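Uncharacterized protein (Bacteroides uniformis, PDB 4IYK) is of unknown function but may bind carbohydrate, pairing a transthyretin-like N-terminal domain with an E-set-like C-terminal one. Local coordinates at residues A[105-110]-A[132-137]. Residues are numbered along the deposited sequence; the frame is centred on the assembly and turned at random. Where two conformers were deposited one is given.
Sequences PYIRVK and QEVKLK
V134 meets Y106 and I107 mainly through CG1, which lies 3.5 Å from Y106 O and 4.1 Å from I107 CG1. Its CB points toward 105-110, and with CG1 anti to the backbone N (chi1 -177°) both methyls lie against the Y106 carbonyl oxygen from the same side, V134 CG2 standing 3.7 Å from Y106 O. On the tyrosine side chain V134 reaches just CB, the distance from Y106 CB to V134 CG1 being 4.3 Å; the ring turns elsewhere, edge-to-face with Y83. I107 crosses V134 obliquely and L136 at about a right angle. Its extended chain (chi2 173°) carries CD1 past V134 to a methyl-to-methyl contact, I107 CD1 lying 3.9 Å from L136 CD1.

No hydrogen bond joins the segments, and the strands starting at 107 and 135 belong to different antiparallel sheets: R108 pairs through its backbone with E128, K135 with D206. The I107–L136 contact joins these two sheets, while Y106 and V134 meet in the loops leading into them, consistent with a beta sandwich of E-set type. L127 of strand 120-129 touches both I107 and L136; A205 of strand 196-206 borders Y106, I107 and V134. At the start of strand 107-117, I107 N is hydrogen-bonded to N216 OD1.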
# COMPACT_ATOMS: atom_id res chain seq x y z
N PRO A 105 7.34 4.55 -6.01
CA PRO A 105 7.24 3.74 -4.79
C PRO A 105 8.63 3.35 -4.31
O PRO A 105 9.55 3.30 -5.13
CB PRO A 105 6.44 2.50 -5.24
CG PRO A 105 6.70 2.38 -6.69
CD PRO A 105 6.92 3.79 -7.21
N TYR A 106 8.81 3.09 -3.01
CA TYR A 106 10.13 2.66 -2.55
C TYR A 106 10.45 1.28 -3.10
O TYR A 106 11.57 1.01 -3.52
CB TYR A 106 10.20 2.67 -1.00
CG TYR A 106 9.94 4.03 -0.40
CD1 TYR A 106 10.65 5.15 -0.83
CD2 TYR A 106 9.00 4.20 0.61
CE1 TYR A 106 10.41 6.41 -0.29
CE2 TYR A 106 8.75 5.46 1.16
CZ TYR A 106 9.46 6.56 0.70
OH TYR A 106 9.23 7.81 1.23
N ILE A 107 9.44 0.41 -3.14
CA ILE A 107 9.54 -0.96 -3.62
C ILE A 107 8.34 -1.29 -4.52
O ILE A 107 7.21 -0.96 -4.19
CB ILE A 107 9.59 -1.95 -2.40
CG1 ILE A 107 10.89 -1.75 -1.57
CG2 ILE A 107 9.40 -3.43 -2.84
CD1 ILE A 107 10.93 -2.53 -0.29
N ARG A 108 8.61 -2.05 -5.61
CA ARG A 108 7.57 -2.62 -6.47
C ARG A 108 7.54 -4.13 -6.24
O ARG A 108 8.59 -4.76 -6.29
CB ARG A 108 7.87 -2.32 -7.96
CG ARG A 108 7.70 -0.88 -8.36
CD ARG A 108 8.04 -0.65 -9.84
NE ARG A 108 7.94 0.78 -10.13
CZ ARG A 108 8.95 1.63 -10.19
NH1 ARG A 108 10.20 1.19 -10.14
NH2 ARG A 108 8.72 2.92 -10.39
N VAL A 109 6.36 -4.72 -5.98
CA VAL A 109 6.28 -6.18 -5.84
C VAL A 109 6.09 -6.75 -7.24
O VAL A 109 5.14 -6.36 -7.92
CB VAL A 109 5.21 -6.67 -4.85
CG1 VAL A 109 5.21 -8.19 -4.78
CG2 VAL A 109 5.42 -6.08 -3.46
N LYS A 110 6.98 -7.64 -7.66
CA LYS A 110 6.92 -8.19 -9.01
C LYS A 110 6.48 -9.65 -9.04
O LYS A 110 6.84 -10.44 -8.17
CB LYS A 110 8.27 -8.05 -9.74
CG LYS A 110 8.83 -6.62 -9.79
CD LYS A 110 7.88 -5.58 -10.43
CE LYS A 110 7.78 -5.64 -11.94
NZ LYS A 110 6.82 -4.63 -12.46
N GLN A 132 18.08 3.10 -6.43
CA GLN A 132 19.19 2.21 -6.08
C GLN A 132 19.50 2.20 -4.58
O GLN A 132 19.85 1.15 -4.04
CB GLN A 132 20.46 2.58 -6.86
CG GLN A 132 20.51 1.98 -8.27
CD GLN A 132 21.84 2.17 -8.97
OE1 GLN A 132 22.52 3.20 -8.85
NE2 GLN A 132 22.22 1.18 -9.77
N GLU A 133 19.35 3.35 -3.91
CA GLU A 133 19.60 3.53 -2.47
C GLU A 133 18.66 2.74 -1.57
O GLU A 133 19.00 2.53 -0.39
CB GLU A 133 19.55 5.03 -2.09
CG GLU A 133 18.25 5.73 -2.46
CD GLU A 133 17.96 7.08 -1.82
OE1 GLU A 133 18.90 7.91 -1.74
OE2 GLU A 133 16.79 7.32 -1.44
N VAL A 134 17.47 2.31 -2.08
CA VAL A 134 16.47 1.59 -1.30
C VAL A 134 16.92 0.19 -0.91
O VAL A 134 17.34 -0.58 -1.77
CB VAL A 134 15.08 1.50 -2.01
CG1 VAL A 134 14.05 0.82 -1.12
CG2 VAL A 134 14.58 2.88 -2.44
N LYS A 135 16.76 -0.13 0.39
CA LYS A 135 17.03 -1.45 0.97
C LYS A 135 15.73 -2.07 1.53
O LYS A 135 14.72 -1.38 1.69
CB LYS A 135 18.12 -1.36 2.06
CG LYS A 135 19.47 -0.90 1.51
CD LYS A 135 20.61 -1.11 2.52
CE LYS A 135 21.33 -2.41 2.27
NZ LYS A 135 22.59 -2.51 3.07
N LEU A 136 15.76 -3.38 1.79
CA LEU A 136 14.62 -4.14 2.28
C LEU A 136 14.72 -4.38 3.78
O LEU A 136 15.71 -4.93 4.24
CB LEU A 136 14.53 -5.47 1.53
CG LEU A 136 13.37 -6.42 1.90
CD1 LEU A 136 12.02 -5.83 1.48
CD2 LEU A 136 13.56 -7.76 1.25
N LYS A 137 13.68 -4.00 4.53
CA LYS A 137 13.60 -4.16 5.99
C LYS A 137 12.71 -5.36 6.36
O LYS A 137 13.10 -6.17 7.20
CB LYS A 137 13.08 -2.86 6.62
CG LYS A 137 13.30 -2.75 8.13
CD LYS A 137 12.70 -1.46 8.66
CE LYS A 137 12.74 -1.37 10.18
NZ LYS A 137 11.95 -0.22 10.69